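Local atomic coordinates of isoaspartyl dipeptidase (Fervidobacterium islandicum, PDB entry 7CDH), a protein that probably hydrolyses isoaspartyl (beta-aspartyl) dipeptides as a zinc-dependent amidohydrolase-family peptidase, and so may take part in protein repair. Residues Pro78-Val90 with Leu374-Glu386. Sequence-based numbering, arbitrary orientation. Where two conformers were deposited one is given.
Sequences PELKISDCIRSGV and LMKDGVMKNLNFE
Ile86 and Leu374 mark the near end of this contact, their CA atoms 6.4 Å apart, against 7.6 Å between the CA atoms of Ser83 and Met380, as the short helix 82-86 lies against the hairpin of 375-376 and 379-380 and the C-terminal tail that follows it. Ile86 sits in an apolar pocket: its CG2, turned anti to the backbone N, lies 3.6 Å from Met375 CB, and its CD1 is 3.7 Å from Met380 SD and also meets Leu374 CB. A branched aliphatic residue suits this place, because its CG2 arm reaches Met375 while CG1 and CD1 pack on Leu374, and both arms touch the sulfur of the long, unbranched Met380. With alanine in place of Ile86, these contacts would go, and a gap is likely to open between helix and hairpin. In the fold, the contact joins a helix of the TIM-barrel domain, which leads through a Schellman motif at Gly89 into strand 90-95, to the last hairpin of the chain, whose tight type I' turn includes Gly378; both glycines have positive phi, which a residue without a side chain adopts easily. Farther along the tail, Leu383 spreads both methyls against Ile82, CD2 coming 3.6 Å from CG2 of Ile82, whose other neighbours include Leu116 of helix 106-118. At the solvent-exposed end, Ser83 OG lies 3.3 Å from both Glu386 OE1 and OE2, at best a weak hydrogen bond to this poorly ordered carboxylate, and Lys81 NZ stays 4.2 Å from Glu386 OE2, too far for a salt bridge, though the opposite charges may still attract.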
ATOM      1  N   PRO A  78      -7.743   4.722  33.888  1.00 34.73           N
ATOM      2  CA  PRO A  78      -6.318   4.977  33.985  1.00 34.32           C
ATOM      3  C   PRO A  78      -5.494   3.696  33.787  1.00 35.04           C
ATOM      4  O   PRO A  78      -6.031   2.621  33.860  1.00 37.85           O
ATOM      5  CB  PRO A  78      -6.114   5.603  35.377  1.00 33.43           C
ATOM      6  CG  PRO A  78      -7.399   5.397  36.144  1.00 34.06           C
ATOM      7  CD  PRO A  78      -8.453   4.928  35.160  1.00 37.46           C
ATOM      8  N   GLU A  79      -4.196   3.867  33.547  1.00 36.29           N
ATOM      9  CA  GLU A  79      -3.233   2.761  33.402  1.00 39.20           C
ATOM     10  C   GLU A  79      -3.002   2.127  34.786  1.00 39.09           C
ATOM     11  O   GLU A  79      -3.399   2.700  35.781  1.00 40.51           O
ATOM     12  CB  GLU A  79      -2.002   3.255  32.633  1.00 38.86           C
ATOM     13  CG  GLU A  79      -0.995   4.078  33.406  1.00 43.69           C
ATOM     14  CD  GLU A  79       0.331   4.292  32.676  1.00 50.29           C
ATOM     15  OE1 GLU A  79       0.514   3.693  31.605  1.00 68.21           O
ATOM     16  OE2 GLU A  79       1.197   5.040  33.177  1.00 61.62           O
ATOM     17  N   LEU A  80      -2.478   0.909  34.818  1.00 37.42           N
ATOM     18  CA  LEU A  80      -2.178   0.158  36.054  1.00 33.75           C
ATOM     19  C   LEU A  80      -1.047   0.855  36.780  1.00 33.32           C
ATOM     20  O   LEU A  80      -0.094   1.249  36.096  1.00 33.86           O
ATOM     21  CB  LEU A  80      -1.715  -1.237  35.649  1.00 33.44           C
ATOM     22  CG  LEU A  80      -1.390  -2.148  36.819  1.00 35.22           C
ATOM     23  CD1 LEU A  80      -2.662  -2.513  37.564  1.00 37.47           C
ATOM     24  CD2 LEU A  80      -0.672  -3.389  36.343  1.00 38.37           C
ATOM     25  N   LYS A  81      -1.093   0.947  38.107  1.00 38.48           N
ATOM     26  CA  LYS A  81       0.097   1.408  38.885  1.00 39.88           C
ATOM     27  C   LYS A  81       0.836   0.158  39.381  1.00 37.24           C
ATOM     28  O   LYS A  81       0.157  -0.763  39.846  1.00 37.40           O
ATOM     29  CB  LYS A  81      -0.310   2.307  40.050  1.00 48.81           C
ATOM     30  CG  LYS A  81      -1.528   3.203  39.840  1.00 61.49           C
ATOM     31  CD  LYS A  81      -1.190   4.681  39.642  1.00 71.82           C
ATOM     32  CE  LYS A  81      -1.122   5.492  40.923  1.00 82.91           C
ATOM     33  NZ  LYS A  81      -2.290   5.241  41.805  1.00 93.28           N
ATOM     34  N   ILE A  82       2.163   0.103  39.275  1.00 34.25           N
ATOM     35  CA  ILE A  82       2.916  -1.066  39.792  1.00 37.97           C
ATOM     36  C   ILE A  82       2.658  -1.228  41.294  1.00 40.30           C
ATOM     37  O   ILE A  82       2.556  -2.381  41.757  1.00 38.99           O
ATOM     38  CB  ILE A  82       4.421  -1.020  39.516  1.00 37.67           C
ATOM     39  CG1 ILE A  82       5.009  -2.359  39.960  1.00 36.14           C
ATOM     40  CG2 ILE A  82       5.111   0.169  40.190  1.00 39.86           C
ATOM     41  CD1 ILE A  82       6.217  -2.794  39.175  1.00 42.13           C
ATOM     42  N   SER A  83       2.568  -0.124  42.031  1.00 42.41           N
ATOM     43  CA  SER A  83       2.258  -0.133  43.483  1.00 43.68           C
ATOM     44  C   SER A  83       0.963  -0.930  43.771  1.00 43.19           C
ATOM     45  O   SER A  83       0.935  -1.578  44.810  1.00 39.97           O
ATOM     46  CB  SER A  83       2.201   1.276  44.019  1.00 42.47           C
ATOM     47  OG  SER A  83       0.932   1.864  43.752  1.00 43.63           O
ATOM     48  N   ASP A  84      -0.072  -0.879  42.911  1.00 42.65           N
ATOM     49  CA  ASP A  84      -1.324  -1.681  43.056  1.00 46.88           C
ATOM     50  C   ASP A  84      -0.978  -3.176  43.054  1.00 48.96           C
ATOM     51  O   ASP A  84      -1.570  -3.953  43.842  1.00 39.19           O
ATOM     52  CB  ASP A  84      -2.269  -1.547  41.862  1.00 56.10           C
ATOM     53  CG  ASP A  84      -3.483  -0.649  42.014  1.00 67.44           C
ATOM     54  OD1 ASP A  84      -3.327   0.487  42.530  1.00 77.92           O
ATOM     55  OD2 ASP A  84      -4.579  -1.079  41.538  1.00 74.83           O
ATOM     56  N   CYS A  85      -0.116  -3.564  42.110  1.00 45.91           N
ATOM     57  CA  CYS A  85       0.343  -4.955  41.898  1.00 45.71           C
ATOM     58  C   CYS A  85       1.031  -5.461  43.166  1.00 43.24           C
ATOM     59  O   CYS A  85       0.620  -6.504  43.686  1.00 41.88           O
ATOM     60  CB  CYS A  85       1.302  -5.031  40.715  1.00 43.27           C
ATOM     61  SG  CYS A  85       0.440  -4.845  39.139  1.00 39.33           S
ATOM     62  N   ILE A  86       2.039  -4.724  43.612  1.00 39.56           N
ATOM     63  CA  ILE A  86       2.911  -5.094  44.751  1.00 43.98           C
ATOM     64  C   ILE A  86       2.030  -5.362  45.980  1.00 43.54           C
ATOM     65  O   ILE A  86       2.145  -6.444  46.586  1.00 48.06           O
ATOM     66  CB  ILE A  86       3.979  -4.006  44.964  1.00 47.73           C
ATOM     67  CG1 ILE A  86       4.862  -3.855  43.718  1.00 47.90           C
ATOM     68  CG2 ILE A  86       4.824  -4.305  46.196  1.00 52.25           C
ATOM     69  CD1 ILE A  86       5.836  -2.687  43.763  1.00 45.39           C
ATOM     70  N   ARG A  87       1.123  -4.453  46.327  0.53 43.31           N
ATOM     71  CA  ARG A  87       0.358  -4.586  47.594  0.53 44.66           C
ATOM     72  C   ARG A  87      -0.843  -5.524  47.376  0.53 43.49           C
ATOM     73  O   ARG A  87      -1.601  -5.740  48.337  0.53 45.10           O
ATOM     74  CB  ARG A  87       0.034  -3.200  48.168  0.53 47.44           C
ATOM     75  CG  ARG A  87      -1.344  -2.639  47.849  0.53 55.03           C
ATOM     76  CD  ARG A  87      -1.538  -1.213  48.362  0.53 62.24           C
ATOM     77  NE  ARG A  87      -0.478  -0.789  49.281  0.53 61.32           N
ATOM     78  CZ  ARG A  87       0.392   0.197  49.066  0.53 59.54           C
ATOM     79  NH1 ARG A  87       1.307   0.470  49.983  0.53 57.94           N
ATOM     80  NH2 ARG A  87       0.341   0.922  47.959  0.53 59.53           N
ATOM     81  N   SER A  88      -1.008  -6.095  46.180  1.00 40.49           N
ATOM     82  CA  SER A  88      -2.036  -7.131  45.911  1.00 41.11           C
ATOM     83  C   SER A  88      -1.389  -8.508  45.642  1.00 38.63           C
ATOM     84  O   SER A  88      -2.133  -9.436  45.307  1.00 36.10           O
ATOM     85  CB  SER A  88      -2.936  -6.671  44.794  1.00 49.18           C
ATOM     86  OG  SER A  88      -3.726  -5.551  45.207  1.00 56.81           O
ATOM     87  N   GLY A  89      -0.059  -8.633  45.766  1.00 32.30           N
ATOM     88  CA  GLY A  89       0.668  -9.907  45.645  1.00 34.92           C
ATOM     89  C   GLY A  89       0.846 -10.402  44.218  1.00 36.85           C
ATOM     90  O   GLY A  89       1.346 -11.513  44.055  1.00 36.37           O
ATOM     91  N   VAL A  90       0.501  -9.604  43.207  1.00 38.55           N
ATOM     92  CA  VAL A  90       0.647  -9.965  41.767  1.00 35.00           C
ATOM     93  C   VAL A  90       2.056  -9.616  41.287  1.00 33.18           C
ATOM     94  O   VAL A  90       2.387  -8.434  41.262  1.00 40.13           O
ATOM     95  CB  VAL A  90      -0.424  -9.239  40.950  1.00 35.76           C
ATOM     96  CG1 VAL A  90      -0.239  -9.499  39.467  1.00 35.68           C
ATOM     97  CG2 VAL A  90      -1.817  -9.653  41.425  1.00 35.48           C
ATOM     98  N   LEU A 374      10.114  -6.081  46.369  1.00 39.52           N
ATOM     99  CA  LEU A 374       9.237  -4.965  45.939  1.00 42.50           C
ATOM    100  C   LEU A 374       8.568  -4.400  47.185  1.00 42.59           C
ATOM    101  O   LEU A 374       8.289  -3.197  47.208  1.00 46.54           O
ATOM    102  CB  LEU A 374       8.193  -5.480  44.942  1.00 43.84           C
ATOM    103  CG  LEU A 374       8.761  -6.221  43.725  1.00 47.72           C
ATOM    104  CD1 LEU A 374       7.644  -6.550  42.742  1.00 49.94           C
ATOM    105  CD2 LEU A 374       9.858  -5.398  43.037  1.00 46.70           C
ATOM    106  N   MET A 375       8.289  -5.265  48.160  1.00 42.65           N
ATOM    107  CA  MET A 375       7.686  -4.884  49.464  1.00 44.52           C
ATOM    108  C   MET A 375       8.274  -5.763  50.579  1.00 48.88           C
ATOM    109  O   MET A 375       8.385  -7.005  50.398  1.00 48.68           O
ATOM    110  CB  MET A 375       6.163  -5.012  49.449  1.00 43.40           C
ATOM    111  CG  MET A 375       5.544  -4.311  50.633  1.00 49.42           C
ATOM    112  SD  MET A 375       3.743  -4.214  50.582  1.00 52.29           S
ATOM    113  CE  MET A 375       3.329  -5.949  50.502  1.00 57.95           C
ATOM    114  N   LYS A 376       8.718  -5.109  51.654  1.00 52.89           N
ATOM    115  CA  LYS A 376       9.324  -5.720  52.861  1.00 48.45           C
ATOM    116  C   LYS A 376       8.587  -5.156  54.071  1.00 52.83           C
ATOM    117  O   LYS A 376       8.682  -3.917  54.318  1.00 49.48           O
ATOM    118  CB  LYS A 376      10.822  -5.438  52.921  1.00 49.74           C
ATOM    119  CG  LYS A 376      11.593  -6.413  53.797  1.00 57.38           C
ATOM    120  CD  LYS A 376      13.024  -6.031  54.069  1.00 61.80           C
ATOM    121  CE  LYS A 376      13.997  -6.722  53.144  1.00 74.03           C
ATOM    122  NZ  LYS A 376      15.315  -6.044  53.155  1.00 81.18           N
ATOM    123  N   ASP A 377       7.796  -6.014  54.720  1.00 53.72           N
ATOM    124  CA  ASP A 377       7.115  -5.713  56.003  1.00 56.25           C
ATOM    125  C   ASP A 377       6.285  -4.444  55.827  1.00 55.90           C
ATOM    126  O   ASP A 377       6.509  -3.488  56.592  1.00 61.19           O
ATOM    127  CB  ASP A 377       8.143  -5.592  57.136  1.00 58.30           C
ATOM    128  CG  ASP A 377       8.850  -6.905  57.431  1.00 60.80           C
ATOM    129  OD1 ASP A 377       8.140  -7.927  57.563  1.00 64.29           O
ATOM    130  OD2 ASP A 377      10.103  -6.907  57.476  1.00 59.21           O
ATOM    131  N   GLY A 378       5.408  -4.432  54.821  1.00 55.54           N
ATOM    132  CA  GLY A 378       4.512  -3.307  54.467  1.00 54.76           C
ATOM    133  C   GLY A 378       5.213  -2.108  53.829  1.00 49.91           C
ATOM    134  O   GLY A 378       4.515  -1.155  53.529  1.00 59.22           O
ATOM    135  N   VAL A 379       6.532  -2.137  53.632  1.00 51.95           N
ATOM    136  CA  VAL A 379       7.332  -0.989  53.112  1.00 49.63           C
ATOM    137  C   VAL A 379       7.654  -1.221  51.633  1.00 48.34           C
ATOM    138  O   VAL A 379       8.595  -2.013  51.275  1.00 46.18           O
ATOM    139  CB  VAL A 379       8.620  -0.737  53.920  1.00 54.41           C
ATOM    140  CG1 VAL A 379       9.309   0.548  53.467  1.00 48.99           C
ATOM    141  CG2 VAL A 379       8.350  -0.701  55.413  1.00 54.83           C
ATOM    142  N   MET A 380       6.949  -0.465  50.803  1.00 53.01           N
ATOM    143  CA  MET A 380       7.103  -0.430  49.332  1.00 47.25           C
ATOM    144  C   MET A 380       8.505   0.058  48.968  1.00 43.40           C
ATOM    145  O   MET A 380       8.971   1.051  49.570  1.00 44.32           O
ATOM    146  CB  MET A 380       6.056   0.531  48.779  1.00 52.71           C
ATOM    147  CG  MET A 380       6.015   0.588  47.271  1.00 60.49           C
ATOM    148  SD  MET A 380       4.804  -0.535  46.615  1.00 63.17           S
ATOM    149  CE  MET A 380       3.361  -0.136  47.603  1.00 59.19           C
ATOM    150  N   LYS A 381       9.139  -0.586  47.987  1.00 44.82           N
ATOM    151  CA  LYS A 381      10.386  -0.093  47.336  1.00 44.32           C
ATOM    152  C   LYS A 381      10.172   1.307  46.750  1.00 46.83           C
ATOM    153  O   LYS A 381       9.017   1.786  46.693  1.00 48.00           O
ATOM    154  CB  LYS A 381      10.815  -0.998  46.181  1.00 44.46           C
ATOM    155  CG  LYS A 381       9.915  -0.924  44.947  1.00 49.04           C
ATOM    156  CD  LYS A 381      10.470  -1.695  43.757  1.00 49.11           C
ATOM    157  CE  LYS A 381      11.341  -0.852  42.856  1.00 45.92           C
ATOM    158  NZ  LYS A 381      12.300  -1.674  42.091  1.00 46.76           N
ATOM    159  N   ASN A 382      11.258   1.914  46.265  1.00 54.92           N
ATOM    160  CA  ASN A 382      11.256   3.258  45.628  1.00 62.93           C
ATOM    161  C   ASN A 382      10.767   3.154  44.175  1.00 55.78           C
ATOM    162  O   ASN A 382      11.459   2.527  43.366  1.00 49.30           O
ATOM    163  CB  ASN A 382      12.646   3.900  45.681  1.00 72.09           C
ATOM    164  CG  ASN A 382      12.574   5.372  46.010  1.00 80.44           C
ATOM    165  OD1 ASN A 382      12.212   6.187  45.162  1.00 81.08           O
ATOM    166  ND2 ASN A 382      12.872   5.700  47.256  1.00 86.02           N
ATOM    167  N   LEU A 383       9.646   3.806  43.859  1.00 55.76           N
ATOM    168  CA  LEU A 383       9.046   3.892  42.495  1.00 55.35           C
ATOM    169  C   LEU A 383       9.110   5.322  41.900  1.00 58.18           C
ATOM    170  O   LEU A 383       9.157   6.325  42.649  1.00 58.56           O
ATOM    171  CB  LEU A 383       7.592   3.422  42.596  1.00 52.95           C
ATOM    172  CG  LEU A 383       7.372   2.017  43.147  1.00 49.10           C
ATOM    173  CD1 LEU A 383       5.890   1.775  43.400  1.00 47.63           C
ATOM    174  CD2 LEU A 383       7.938   0.975  42.208  1.00 46.74           C
ATOM    175  N   ASN A 384       8.977   5.410  40.576  1.00 69.65           N
ATOM    176  CA  ASN A 384       9.359   6.583  39.749  1.00 68.35           C
ATOM    177  C   ASN A 384       8.324   7.716  39.799  1.00 70.02           C
ATOM    178  O   ASN A 384       8.765   8.892  39.699  1.00 77.04           O
ATOM    179  CB  ASN A 384       9.656   6.146  38.323  1.00 69.23           C
ATOM    180  CG  ASN A 384      11.009   5.483  38.243  1.00 74.06           C
ATOM    181  OD1 ASN A 384      11.975   6.021  38.786  1.00 80.94           O
ATOM    182  ND2 ASN A 384      11.085   4.330  37.592  1.00 72.34           N
ATOM    183  N   PHE A 385       7.022   7.445  39.928  1.00 65.81           N
ATOM    184  CA  PHE A 385       6.004   8.544  39.953  1.00 65.60           C
ATOM    185  C   PHE A 385       5.045   8.308  41.138  1.00 74.88           C
ATOM    186  O   PHE A 385       3.839   8.578  40.986  1.00 76.72           O
ATOM    187  CB  PHE A 385       5.360   8.719  38.558  1.00 52.68           C
ATOM    188  CG  PHE A 385       6.349   8.882  37.415  1.00 45.33           C
ATOM    189  CD1 PHE A 385       7.033  10.085  37.207  1.00 47.70           C
ATOM    190  CD2 PHE A 385       6.668   7.816  36.583  1.00 40.99           C
ATOM    191  CE1 PHE A 385       7.984  10.232  36.197  1.00 42.96           C
ATOM    192  CE2 PHE A 385       7.616   7.961  35.567  1.00 43.83           C
ATOM    193  CZ  PHE A 385       8.273   9.165  35.371  1.00 44.66           C
ATOM    194  N   GLU A 386       5.586   7.842  42.284  1.00 89.91           N
ATOM    195  CA  GLU A 386       4.847   7.446  43.525  1.00 86.96           C
ATOM    196  C   GLU A 386       5.711   7.750  44.761  1.00 90.29           C
ATOM    197  O   GLU A 386       6.076   8.878  45.116  1.00 81.77           O
ATOM    198  CB  GLU A 386       4.474   5.950  43.531  1.00 84.46           C
ATOM    199  CG  GLU A 386       3.973   5.395  42.188  1.00 84.60           C
ATOM    200  CD  GLU A 386       2.713   4.524  42.201  1.00 86.83           C
ATOM    201  OE1 GLU A 386       2.695   3.477  41.472  1.00 65.33           O
ATOM    202  OE2 GLU A 386       1.730   4.901  42.911  1.00 74.64           O
TER